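Local coordinates for protein purine phosphoribosyltransferase (Pyrococcus horikoshii, PDB 1VDM) that probably transfers a phosphoribosyl group to or from purine bases, as a glycosyltransferase of the type I phosphoribosyltransferase family, at residues E20-E24 with L44-L48; I77-K82 with V106-K112; L99-I103 with T125-P129; K115-M121 with D130-T136. One frame throughout, in Å; residues are numbered along the deposited sequence.

Contact 1 (E20-E24 with L44-L48); sequences EKLRE and LSHIL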
loop_
_atom_site.group_PDB
_atom_site.type_symbol
_atom_site.label_atom_id
_atom_site.label_comp_id
_atom_site.label_asym_id
_atom_site.label_seq_id
_atom_site.Cartn_x
_atom_site.Cartn_y
_atom_site.Cartn_z
ATOM N N GLU G 20 16.834 24.257 20.577
ATOM C CA GLU G 20 17.293 25.516 20.002
ATOM C C GLU G 20 18.310 26.206 20.910
ATOM O O GLU G 20 19.287 26.795 20.429
ATOM C CB GLU G 20 16.107 26.451 19.724
ATOM C CG GLU G 20 16.471 27.702 18.893
ATOM C CD GLU G 20 17.181 27.370 17.568
ATOM O OE1 GLU G 20 16.618 26.595 16.759
ATOM O OE2 GLU G 20 18.302 27.882 17.332
ATOM N N LYS G 21 18.085 26.123 22.221
ATOM C CA LYS G 21 18.981 26.729 23.200
ATOM C C LYS G 21 20.268 25.926 23.341
ATOM O O LYS G 21 21.349 26.496 23.475
ATOM C CB LYS G 21 18.286 26.840 24.560
ATOM C CG LYS G 21 18.033 28.264 25.012
ATOM C CD LYS G 21 17.175 29.023 24.012
ATOM C CE LYS G 21 17.097 30.503 24.359
ATOM N NZ LYS G 21 16.244 31.260 23.399
ATOM N N LEU G 22 20.157 24.603 23.318
ATOM C CA LEU G 22 21.341 23.760 23.436
ATOM C C LEU G 22 22.224 23.868 22.189
ATOM O O LEU G 22 23.404 23.523 22.227
ATOM C CB LEU G 22 20.945 22.297 23.669
ATOM C CG LEU G 22 20.439 21.904 25.062
ATOM C CD1 LEU G 22 20.059 20.424 25.091
ATOM C CD2 LEU G 22 21.526 22.196 26.084
ATOM N N ARG G 23 21.650 24.348 21.087
ATOM C CA ARG G 23 22.406 24.501 19.845
ATOM C C ARG G 23 23.511 25.537 20.012
ATOM O O ARG G 23 24.589 25.404 19.434
ATOM C CB ARG G 23 21.485 24.902 18.685
ATOM C CG ARG G 23 20.606 23.762 18.180
ATOM C CD ARG G 23 20.341 23.848 16.681
ATOM N NE ARG G 23 19.665 22.645 16.189
ATOM C CZ ARG G 23 18.363 22.401 16.327
ATOM N NH1 ARG G 23 17.571 23.276 16.939
ATOM N NH2 ARG G 23 17.854 21.270 15.862
ATOM N N GLU G 24 23.238 26.562 20.814
ATOM C CA GLU G 24 24.210 27.616 21.076
ATOM C C GLU G 24 25.328 27.098 21.989
ATOM O O GLU G 24 26.412 27.679 22.047
ATOM C CB GLU G 24 23.514 28.812 21.728
ATOM C CG GLU G 24 22.261 29.270 20.984
ATOM C CD GLU G 24 21.534 30.415 21.679
ATOM O OE1 GLU G 24 21.156 30.260 22.864
ATOM O OE2 GLU G 24 21.333 31.471 21.037
ATOM N N LEU G 44 16.674 14.516 22.265
ATOM C CA LEU G 44 17.722 15.518 22.082
ATOM C C LEU G 44 18.933 14.930 21.347
ATOM O O LEU G 44 19.630 15.635 20.612
ATOM C CB LEU G 44 18.160 16.099 23.434
ATOM C CG LEU G 44 17.202 17.085 24.115
ATOM C CD1 LEU G 44 17.728 17.423 25.510
ATOM C CD2 LEU G 44 17.056 18.350 23.278
ATOM N N SER G 45 19.187 13.641 21.549
ATOM C CA SER G 45 20.304 12.986 20.873
ATOM C C SER G 45 20.083 13.044 19.358
ATOM O O SER G 45 21.018 13.277 18.597
ATOM C CB SER G 45 20.420 11.530 21.311
ATOM O OG SER G 45 21.506 10.904 20.653
ATOM N N HIS G 46 18.838 12.829 18.939
ATOM C CA HIS G 46 18.457 12.862 17.532
ATOM C C HIS G 46 18.437 14.296 16.993
ATOM O O HIS G 46 19.100 14.598 16.006
ATOM C CB HIS G 46 17.068 12.231 17.346
ATOM C CG HIS G 46 17.054 10.737 17.461
ATOM N ND1 HIS G 46 17.482 9.908 16.448
ATOM C CD2 HIS G 46 16.662 9.923 18.471
ATOM C CE1 HIS G 46 17.353 8.647 16.826
ATOM N NE2 HIS G 46 16.857 8.629 18.049
ATOM N N ILE G 47 17.683 15.173 17.658
ATOM C CA ILE G 47 17.548 16.573 17.256
ATOM C C ILE G 47 18.855 17.359 17.149
ATOM O O ILE G 47 18.934 18.328 16.399
ATOM C CB ILE G 47 16.626 17.346 18.220
ATOM C CG1 ILE G 47 15.282 16.634 18.353
ATOM C CG2 ILE G 47 16.392 18.754 17.696
ATOM C CD1 ILE G 47 14.297 17.358 19.249
ATOM N N LEU G 48 19.876 16.955 17.892
ATOM C CA LEU G 48 21.143 17.671 17.857
ATOM C C LEU G 48 22.235 17.019 17.003
ATOM O O LEU G 48 23.425 17.200 17.270
ATOM C CB LEU G 48 21.662 17.871 19.283
ATOM C CG LEU G 48 20.809 18.747 20.205
ATOM C CD1 LEU G 48 21.420 18.743 21.592
ATOM C CD2 LEU G 48 20.727 20.166 19.663
#
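Leu-22 and Arg-23, at the C-terminal end of helix 8-23, meet Leu-44, Ile-47 and Leu-48 at the end of helix 38-47, and the contact divides into an apolar and a polar half. On the apolar side the side chains of Leu-22 and Leu-44 cross at about a right angle, and Leu-22 CD1 touches Leu-44 CD1 at 3.8 Å. The same methyl lies 4.1 Å from Leu-48 CD1, so one branch of Leu-22 serves two leucines a helical turn apart. Both Leu-22 and Leu-44 also pack on strand 85-90 of the central sheet, Leu-22 on Val-87 and Leu-44 on Val-89.

The polar half belongs to Arg-23. Its chain leaves beside the backbone N (chi1 -74°) and bends at chi2, which carries the guanidinium across to the second helix while CG packs on Leu-48 CD2 at 3.9 Å. NH2 of Arg-23 makes a weak hydrogen bond to Ile-47 O at 3.2 Å, with an N-H...O angle of 122°, and also touches Ile-47 CG2. From the other amino group, Arg-23 NH1, a salt bridge of 3.5 Å runs back to Glu-20 OE1. That carboxylate also pairs with Arg-23 of a third subunit.

Arg-23 thus combines an aliphatic stem that packs on Leu-48 with a charged end that reaches a carbonyl in the last turn of helix 38-47, while Glu-20 probably offsets its charge at this subunit interface.

Contact 2 (I77-K82 with V106-K112); sequences IHGDLK and VKKLGAK
Leu-109 sets its CG beside the backbone N (chi1 -66°), which turns its methyls to the 77-82 loop, and Ile-77 places its CG1 between N and the carbonyl carbon (chi1 54°) to meet one of them, CD1. Ile-77 CG1 comes to 3.8 Å from Leu-109 CD1, and both Leu-109 methyls pack against the Gly-79 carbonyl oxygen, CD2 the nearer. Leu-81 adds a second layer, its CG lying 4.1 Å from Leu-109 CB and its CD1 reaching Val-106 CG1.

The backbones are joined beside these side chains. Leu-81 N donates to Leu-109 O at 2.7 Å, a nearly straight bond (163° at the hydrogen) whose donor is tilted out of the carbonyl plane. A weak bond of 3.3 Å returns from Lys-112 N to Leu-81 O, and Ala-111 CA also approaches that oxygen. Between these two links Gly-110, with positive phi, ends the helix in a Schellman motif, Ala-111 N binding Val-106 O and Gly-110 N binding Lys-107 O. With an alanine in place of Leu-109 both methyls go, which would probably cost Ile-77 this neighbour and open a gap between the loop and the helix end.

The loop, between strands 70-73 and 85-90, therefore clasps the chain where helix 97-107 gives way to strand 113-118. Ile-77 also packs on Ile-56 of strand 53-61, and Leu-81 and Val-106 both rest on Ile-31 and Val-86 of the parallel strands.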
loop_
_atom_site.group_PDB
_atom_site.type_symbol
_atom_site.label_atom_id
_atom_site.label_comp_id
_atom_site.label_asym_id
_atom_site.label_seq_id
_atom_site.Cartn_x
_atom_site.Cartn_y
_atom_site.Cartn_z
ATOM N N ILE G 77 28.151 5.037 33.804
ATOM C CA ILE G 77 28.598 5.602 32.546
ATOM C C ILE G 77 30.108 5.428 32.580
ATOM O O ILE G 77 30.713 5.484 33.651
ATOM C CB ILE G 77 28.233 7.105 32.415
ATOM C CG1 ILE G 77 28.752 7.892 33.617
ATOM C CG2 ILE G 77 26.728 7.259 32.273
ATOM C CD1 ILE G 77 28.442 9.368 33.543
ATOM N N HIS G 78 30.717 5.193 31.424
ATOM C CA HIS G 78 32.162 5.001 31.373
ATOM C C HIS G 78 32.858 5.876 30.335
ATOM O O HIS G 78 32.223 6.710 29.693
ATOM C CB HIS G 78 32.477 3.526 31.119
ATOM C CG HIS G 78 32.286 2.652 32.320
ATOM N ND1 HIS G 78 33.028 2.799 33.472
ATOM C CD2 HIS G 78 31.449 1.610 32.543
ATOM C CE1 HIS G 78 32.660 1.883 34.351
ATOM N NE2 HIS G 78 31.703 1.150 33.812
ATOM N N GLY G 79 34.166 5.673 30.174
ATOM C CA GLY G 79 34.939 6.465 29.231
ATOM C C GLY G 79 35.161 7.829 29.852
ATOM O O GLY G 79 34.448 8.183 30.788
ATOM N N ASP G 80 36.134 8.599 29.380
ATOM C CA ASP G 80 36.333 9.917 29.976
ATOM C C ASP G 80 35.739 11.005 29.090
ATOM O O ASP G 80 35.556 10.814 27.887
ATOM C CB ASP G 80 37.819 10.198 30.235
ATOM C CG ASP G 80 38.586 10.524 28.971
ATOM O OD1 ASP G 80 39.710 11.062 29.086
ATOM O OD2 ASP G 80 38.070 10.239 27.867
ATOM N N LEU G 81 35.431 12.145 29.694
ATOM C CA LEU G 81 34.844 13.254 28.966
ATOM C C LEU G 81 35.750 14.469 29.021
ATOM O O LEU G 81 35.283 15.588 29.234
ATOM C CB LEU G 81 33.483 13.603 29.564
ATOM C CG LEU G 81 32.570 12.410 29.841
ATOM C CD1 LEU G 81 31.230 12.910 30.363
ATOM C CD2 LEU G 81 32.391 11.590 28.568
ATOM N N LYS G 82 37.046 14.243 28.838
ATOM C CA LYS G 82 38.024 15.325 28.857
ATOM C C LYS G 82 37.806 16.218 27.629
ATOM O O LYS G 82 37.651 15.723 26.509
ATOM C CB LYS G 82 39.445 14.741 28.851
ATOM C CG LYS G 82 40.556 15.745 29.151
ATOM C CD LYS G 82 40.415 16.315 30.558
ATOM C CE LYS G 82 41.549 17.276 30.898
ATOM N NZ LYS G 82 41.449 17.774 32.307
ATOM N N VAL G 106 30.129 12.791 36.432
ATOM C CA VAL G 106 30.544 13.465 35.214
ATOM C C VAL G 106 31.877 14.181 35.401
ATOM O O VAL G 106 32.634 14.353 34.448
ATOM C CB VAL G 106 29.489 14.480 34.759
ATOM C CG1 VAL G 106 29.951 15.181 33.502
ATOM C CG2 VAL G 106 28.177 13.769 34.510
ATOM N N LYS G 107 32.164 14.604 36.629
ATOM C CA LYS G 107 33.426 15.276 36.907
ATOM C C LYS G 107 34.530 14.240 37.075
ATOM O O LYS G 107 35.674 14.482 36.697
ATOM C CB LYS G 107 33.322 16.129 38.172
ATOM C CG LYS G 107 32.421 17.342 38.030
ATOM C CD LYS G 107 32.528 18.258 39.236
ATOM C CE LYS G 107 31.651 19.485 39.057
ATOM N NZ LYS G 107 31.803 20.473 40.164
ATOM N N LYS G 108 34.180 13.084 37.636
ATOM C CA LYS G 108 35.150 12.013 37.842
ATOM C C LYS G 108 35.692 11.535 36.505
ATOM O O LYS G 108 36.754 10.912 36.445
ATOM C CB LYS G 108 34.513 10.819 38.559
ATOM C CG LYS G 108 34.155 11.031 40.022
ATOM C CD LYS G 108 33.588 9.736 40.587
ATOM C CE LYS G 108 33.118 9.873 42.023
ATOM N NZ LYS G 108 32.458 8.611 42.480
ATOM N N LEU G 109 34.948 11.819 35.437
ATOM C CA LEU G 109 35.348 11.418 34.090
ATOM C C LEU G 109 36.057 12.556 33.355
ATOM O O LEU G 109 36.388 12.439 32.174
ATOM C CB LEU G 109 34.126 10.941 33.294
ATOM C CG LEU G 109 33.468 9.652 33.801
ATOM C CD1 LEU G 109 32.264 9.297 32.934
ATOM C CD2 LEU G 109 34.488 8.524 33.783
ATOM N N GLY G 110 36.283 13.655 34.067
ATOM C CA GLY G 110 36.983 14.796 33.499
ATOM C C GLY G 110 36.200 15.723 32.592
ATOM O O GLY G 110 36.776 16.328 31.685
ATOM N N ALA G 111 34.901 15.859 32.830
ATOM C CA ALA G 111 34.072 16.727 32.000
ATOM C C ALA G 111 34.637 18.141 31.854
ATOM O O ALA G 111 34.929 18.820 32.845
ATOM C CB ALA G 111 32.661 16.791 32.559
ATOM N N LYS G 112 34.794 18.570 30.606
ATOM C CA LYS G 112 35.292 19.903 30.299
ATOM C C LYS G 112 34.290 20.895 30.893
ATOM O O LYS G 112 34.504 21.426 31.986
ATOM C CB LYS G 112 35.391 20.072 28.777
ATOM C CG LYS G 112 35.795 21.457 28.274
ATOM C CD LYS G 112 35.827 21.474 26.740
ATOM C CE LYS G 112 36.037 22.875 26.165
ATOM N NZ LYS G 112 34.877 23.789 26.402
#

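Contact 3 (L99-I103 with T125-P129); sequences LEVVI and TSVVP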
loop_
_atom_site.group_PDB
_atom_site.type_symbol
_atom_site.label_atom_id
_atom_site.label_comp_id
_atom_site.label_asym_id
_atom_site.label_seq_id
_atom_site.Cartn_x
_atom_site.Cartn_y
_atom_site.Cartn_z
ATOM N N LEU G 99 20.506 14.695 40.578
ATOM C CA LEU G 99 21.397 15.505 39.767
ATOM C C LEU G 99 22.774 15.713 40.392
ATOM O O LEU G 99 23.790 15.617 39.700
ATOM C CB LEU G 99 20.740 16.849 39.444
ATOM C CG LEU G 99 19.683 16.769 38.336
ATOM C CD1 LEU G 99 19.025 18.116 38.110
ATOM C CD2 LEU G 99 20.353 16.296 37.060
ATOM N N GLU G 100 22.830 15.986 41.691
ATOM C CA GLU G 100 24.128 16.182 42.333
ATOM C C GLU G 100 24.996 14.932 42.223
ATOM O O GLU G 100 26.202 15.025 41.993
ATOM C CB GLU G 100 23.954 16.590 43.801
ATOM C CG GLU G 100 23.499 18.034 43.954
ATOM C CD GLU G 100 23.456 18.507 45.397
ATOM O OE1 GLU G 100 23.088 19.685 45.616
ATOM O OE2 GLU G 100 23.789 17.709 46.305
ATOM N N VAL G 101 24.388 13.762 42.375
ATOM C CA VAL G 101 25.139 12.519 42.260
ATOM C C VAL G 101 25.683 12.381 40.837
ATOM O O VAL G 101 26.822 11.959 40.631
ATOM C CB VAL G 101 24.255 11.301 42.558
ATOM C CG1 VAL G 101 25.072 10.025 42.434
ATOM C CG2 VAL G 101 23.663 11.416 43.950
ATOM N N VAL G 102 24.858 12.741 39.855
ATOM C CA VAL G 102 25.250 12.653 38.449
ATOM C C VAL G 102 26.332 13.665 38.076
ATOM O O VAL G 102 27.188 13.373 37.246
ATOM C CB VAL G 102 24.028 12.850 37.514
ATOM C CG1 VAL G 102 24.460 12.796 36.068
ATOM C CG2 VAL G 102 23.002 11.778 37.784
ATOM N N ILE G 103 26.303 14.847 38.680
ATOM C CA ILE G 103 27.310 15.853 38.374
ATOM C C ILE G 103 28.667 15.413 38.905
ATOM O O ILE G 103 29.705 15.864 38.428
ATOM C CB ILE G 103 26.945 17.221 38.975
ATOM C CG1 ILE G 103 25.615 17.695 38.390
ATOM C CG2 ILE G 103 28.031 18.238 38.668
ATOM C CD1 ILE G 103 25.153 19.026 38.924
ATOM N N THR G 125 14.526 22.962 44.625
ATOM C CA THR G 125 15.659 22.159 44.165
ATOM C C THR G 125 17.025 22.757 44.527
ATOM O O THR G 125 17.196 23.974 44.569
ATOM C CB THR G 125 15.610 21.984 42.641
ATOM O OG1 THR G 125 16.675 21.120 42.230
ATOM C CG2 THR G 125 15.773 23.324 41.951
ATOM N N SER G 126 17.995 21.888 44.786
ATOM C CA SER G 126 19.338 22.332 45.122
ATOM C C SER G 126 20.181 22.409 43.850
ATOM O O SER G 126 21.366 22.739 43.897
ATOM C CB SER G 126 19.991 21.364 46.110
ATOM O OG SER G 126 20.274 20.119 45.493
ATOM N N VAL G 127 19.563 22.084 42.716
ATOM C CA VAL G 127 20.239 22.125 41.423
ATOM C C VAL G 127 19.324 22.709 40.357
ATOM O O VAL G 127 18.554 21.988 39.711
ATOM C CB VAL G 127 20.697 20.719 40.960
ATOM C CG1 VAL G 127 21.150 20.771 39.510
ATOM C CG2 VAL G 127 21.843 20.234 41.829
ATOM N N VAL G 128 19.408 24.025 40.190
ATOM C CA VAL G 128 18.608 24.717 39.196
ATOM C C VAL G 128 19.163 24.338 37.831
ATOM O O VAL G 128 20.377 24.385 37.611
ATOM C CB VAL G 128 18.696 26.251 39.362
ATOM C CG1 VAL G 128 17.851 26.946 38.290
ATOM C CG2 VAL G 128 18.230 26.645 40.750
ATOM N N PRO G 129 18.286 23.934 36.903
ATOM C CA PRO G 129 18.754 23.555 35.565
ATOM C C PRO G 129 19.220 24.781 34.782
ATOM O O PRO G 129 18.669 25.871 34.935
ATOM C CB PRO G 129 17.517 22.902 34.939
ATOM C CG PRO G 129 16.756 22.385 36.140
ATOM C CD PRO G 129 16.880 23.540 37.090
#
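Leu-99 and Val-127 mark the nearest backbone approach, 6.9 Å between their CA atoms, where helix 97-107 of the phosphoribosyltransferase fold passes the non-regular chain 125-129. This loop opens with an ST turn: Thr-125 OG1 accepts from Val-127 N at 3.1 Å, tying down the bend from which Val-127 points its side chain at the helix.

The two methyls of Val-127 divide the work. CG1, anti to the backbone N (chi1 169°), packs 3.7 Å from Leu-99 CD1 and also touches Leu-99 CB, with Ile-103 CD1 more distant. CG2 lies instead against the aliphatic part of Glu-100, 3.5 Å from its CG. Replacing Val-127 with glycine would remove both branches, and would probably open a gap between the loop and the helix surface formed by Leu-99 and Glu-100.

Val-127 and Leu-99 also reach the central sheet, packing on Ile-116 and Ile-88 respectively. Beyond CG the chain of Glu-100 is extended outward from the helix and brings its carboxylate to the loop. There Glu-100 OE1 lies 2.8 Å from Ser-126 OG, a hydroxyl that also has Thr-95 O as a hydrogen-bond partner.

Contact 4 (K115-M121 with D130-T136); sequences KIACLAM and DYYVFRT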
loop_
_atom_site.group_PDB
_atom_site.type_symbol
_atom_site.label_atom_id
_atom_site.label_comp_id
_atom_site.label_asym_id
_atom_site.label_seq_id
_atom_site.Cartn_x
_atom_site.Cartn_y
_atom_site.Cartn_z
ATOM N N LYS G 115 26.575 21.413 31.463
ATOM C CA LYS G 115 25.323 22.154 31.448
ATOM C C LYS G 115 24.227 21.167 31.819
ATOM O O LYS G 115 24.395 19.960 31.668
ATOM C CB LYS G 115 25.056 22.723 30.058
ATOM C CG LYS G 115 24.856 24.228 30.030
ATOM C CD LYS G 115 26.144 24.968 30.364
ATOM C CE LYS G 115 25.941 26.473 30.303
ATOM N NZ LYS G 115 27.168 27.182 30.746
ATOM N N ILE G 116 23.102 21.674 32.301
ATOM C CA ILE G 116 22.006 20.805 32.714
ATOM C C ILE G 116 20.678 21.239 32.128
ATOM O O ILE G 116 20.275 22.401 32.265
ATOM C CB ILE G 116 21.895 20.772 34.250
ATOM C CG1 ILE G 116 23.143 20.100 34.829
ATOM C CG2 ILE G 116 20.613 20.056 34.673
ATOM C CD1 ILE G 116 23.282 20.251 36.315
ATOM N N ALA G 117 20.002 20.291 31.482
ATOM C CA ALA G 117 18.716 20.560 30.855
ATOM C C ALA G 117 17.628 19.656 31.416
ATOM O O ALA G 117 17.825 18.448 31.571
ATOM C CB ALA G 117 18.826 20.376 29.347
ATOM N N CYS G 118 16.479 20.254 31.711
ATOM C CA CYS G 118 15.339 19.533 32.264
ATOM C C CYS G 118 14.049 20.053 31.671
ATOM O O CYS G 118 13.982 21.189 31.205
ATOM C CB CYS G 118 15.265 19.714 33.786
ATOM S SG CYS G 118 16.551 18.895 34.726
ATOM N N LEU G 119 13.019 19.223 31.696
ATOM C CA LEU G 119 11.730 19.649 31.190
ATOM C C LEU G 119 11.137 20.641 32.187
ATOM O O LEU G 119 10.574 21.668 31.797
ATOM C CB LEU G 119 10.799 18.452 31.049
ATOM C CG LEU G 119 11.201 17.412 30.009
ATOM C CD1 LEU G 119 10.288 16.186 30.121
ATOM C CD2 LEU G 119 11.108 18.049 28.619
ATOM N N ALA G 120 11.276 20.330 33.477
ATOM C CA ALA G 120 10.740 21.173 34.538
ATOM C C ALA G 120 11.595 21.154 35.794
ATOM O O ALA G 120 12.481 20.314 35.955
ATOM C CB ALA G 120 9.324 20.732 34.883
ATOM N N MET G 121 11.322 22.099 36.684
ATOM C CA MET G 121 12.040 22.187 37.948
ATOM C C MET G 121 11.092 22.668 39.029
ATOM O O MET G 121 10.085 23.321 38.747
ATOM C CB MET G 121 13.218 23.164 37.861
ATOM C CG MET G 121 12.819 24.634 37.897
ATOM S SD MET G 121 13.648 25.593 39.208
ATOM C CE MET G 121 12.328 26.708 39.669
ATOM N N ASP G 130 20.243 24.614 33.955
ATOM C CA ASP G 130 20.712 25.740 33.165
ATOM C C ASP G 130 19.650 26.063 32.128
ATOM O O ASP G 130 19.519 27.211 31.702
ATOM C CB ASP G 130 22.048 25.412 32.511
ATOM C CG ASP G 130 23.118 25.124 33.536
ATOM O OD1 ASP G 130 23.353 23.933 33.839
ATOM O OD2 ASP G 130 23.707 26.093 34.063
ATOM N N TYR G 131 18.877 25.042 31.754
ATOM C CA TYR G 131 17.784 25.187 30.795
ATOM C C TYR G 131 16.595 24.319 31.211
ATOM O O TYR G 131 16.753 23.123 31.435
ATOM C CB TYR G 131 18.217 24.754 29.387
ATOM C CG TYR G 131 19.499 25.365 28.882
ATOM C CD1 TYR G 131 20.709 24.691 29.008
ATOM C CD2 TYR G 131 19.504 26.619 28.276
ATOM C CE1 TYR G 131 21.896 25.249 28.544
ATOM C CE2 TYR G 131 20.678 27.185 27.811
ATOM C CZ TYR G 131 21.870 26.494 27.948
ATOM O OH TYR G 131 23.035 27.055 27.490
ATOM N N TYR G 132 15.409 24.912 31.306
ATOM C CA TYR G 132 14.207 24.162 31.665
ATOM C C TYR G 132 12.981 24.902 31.146
ATOM O O TYR G 132 13.075 26.071 30.788
ATOM C CB TYR G 132 14.127 23.937 33.193
ATOM C CG TYR G 132 13.781 25.151 34.038
ATOM C CD1 TYR G 132 12.464 25.605 34.138
ATOM C CD2 TYR G 132 14.773 25.842 34.739
ATOM C CE1 TYR G 132 12.142 26.718 34.914
ATOM C CE2 TYR G 132 14.463 26.956 35.518
ATOM C CZ TYR G 132 13.147 27.391 35.599
ATOM O OH TYR G 132 12.839 28.508 36.344
ATOM N N VAL G 133 11.834 24.227 31.102
ATOM C CA VAL G 133 10.612 24.841 30.585
ATOM C C VAL G 133 9.484 25.041 31.593
ATOM O O VAL G 133 8.838 26.092 31.615
ATOM C CB VAL G 133 10.049 24.009 29.409
ATOM C CG1 VAL G 133 8.748 24.621 28.899
ATOM C CG2 VAL G 133 11.075 23.930 28.301
ATOM N N PHE G 134 9.235 24.033 32.421
ATOM C CA PHE G 134 8.151 24.129 33.391
ATOM C C PHE G 134 8.578 24.325 34.844
ATOM O O PHE G 134 9.541 23.723 35.323
ATOM C CB PHE G 134 7.239 22.904 33.272
ATOM C CG PHE G 134 6.692 22.689 31.889
ATOM C CD1 PHE G 134 7.102 21.596 31.126
ATOM C CD2 PHE G 134 5.765 23.577 31.348
ATOM C CE1 PHE G 134 6.594 21.393 29.842
ATOM C CE2 PHE G 134 5.249 23.383 30.060
ATOM C CZ PHE G 134 5.664 22.291 29.308
ATOM N N ARG G 135 7.826 25.183 35.526
ATOM C CA ARG G 135 8.063 25.427 36.929
ATOM C C ARG G 135 6.779 25.206 37.702
ATOM O O ARG G 135 5.725 25.734 37.372
ATOM C CB ARG G 135 8.528 26.875 37.090
ATOM C CG ARG G 135 8.833 27.230 38.546
ATOM C CD ARG G 135 8.856 28.747 38.776
ATOM N NE ARG G 135 10.006 29.127 39.601
ATOM C CZ ARG G 135 9.750 29.671 40.804
ATOM N NH1 ARG G 135 8.500 29.836 41.205
ATOM N NH2 ARG G 135 10.762 30.047 41.590
ATOM N N THR G 136 6.881 24.339 38.702
ATOM C CA THR G 136 5.706 23.967 39.486
ATOM C C THR G 136 6.089 23.391 40.844
ATOM O O THR G 136 7.228 22.974 41.054
ATOM C CB THR G 136 4.841 22.902 38.740
ATOM O OG1 THR G 136 3.632 22.660 39.473
ATOM C CG2 THR G 136 5.606 21.586 38.607
#
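Parallel pairing at the edge of the sheets within this chain of the phosphoribosyltransferase fold joins segment 115-121 to segment 130-136, first alongside strand 113-118 of the central sheet and then, beyond a corner at Leu-119, between strands 120-121 and 134-135 of a smaller sheet. In the first part Ile-116 O accepts from Tyr-131 N at 3.0 Å, and Cys-118 N donates to Tyr-131 O. Asp-130 reinforces this end with its side chain: OD1 accepts a hydrogen bond from Ile-116 N at 2.7 Å on its anti side, 22° out of the carboxylate plane. Nearby, Lys-115 CG meets the edge of the Tyr-131 ring at CE1.

At the corner Leu-119 O is gripped by two amides. Phe-134 N, 2.8 Å away, lies in the carbonyl plane, whereas Val-133 N, at 2.9 Å, stands above it. Past the corner, Met-121 N binds Phe-134 O, and Ala-120 CB packs against Phe-134 CB on one face of the sheet.

Met-121 and Arg-135 lie on the other face. Met-121 takes chi1 76°, which places CG over the centre of the Tyr-132 ring, 3.5 Å from its centroid and 9° off the normal, a CH-pi contact. Its sulfur, set obliquely to the ring, makes a Met-aromatic contact, and its CE methyl lies 3.4 Å from Arg-135 NE. Tyr-132 and Arg-135 also bond through their backbones to a neighbouring subunit.

Buried backbone polar groups are thus paired through the change of direction, with Asp-130 standing in for a main-chain acceptor at one end and Met-121 masking an aromatic face at the other.

Contact 1 comes first along the chain, and the segments of contact 3 alternate with those of contacts 2 and 4. Contacts 2 and 3 both use helix 97-107, near its end and its middle, with centres about 17 Å apart. Contacts 3 and 4 are closer, about 11 Å between centres, and touch: Ile-103 packs on Ile-116, and Pro-129 on Cys-118 and Met-121. Contact 1 reaches contact 4 through Tyr-131, which packs on Lys-21 and Leu-22, whereas contacts 2 and 4, about 23 Å apart, are linked by helix 97-107 leading into strand 113-118. Helices and loops are thus fastened around one central sheet, and all four contacts also adjoin other subunits, contacts 3 and 4 sharing one.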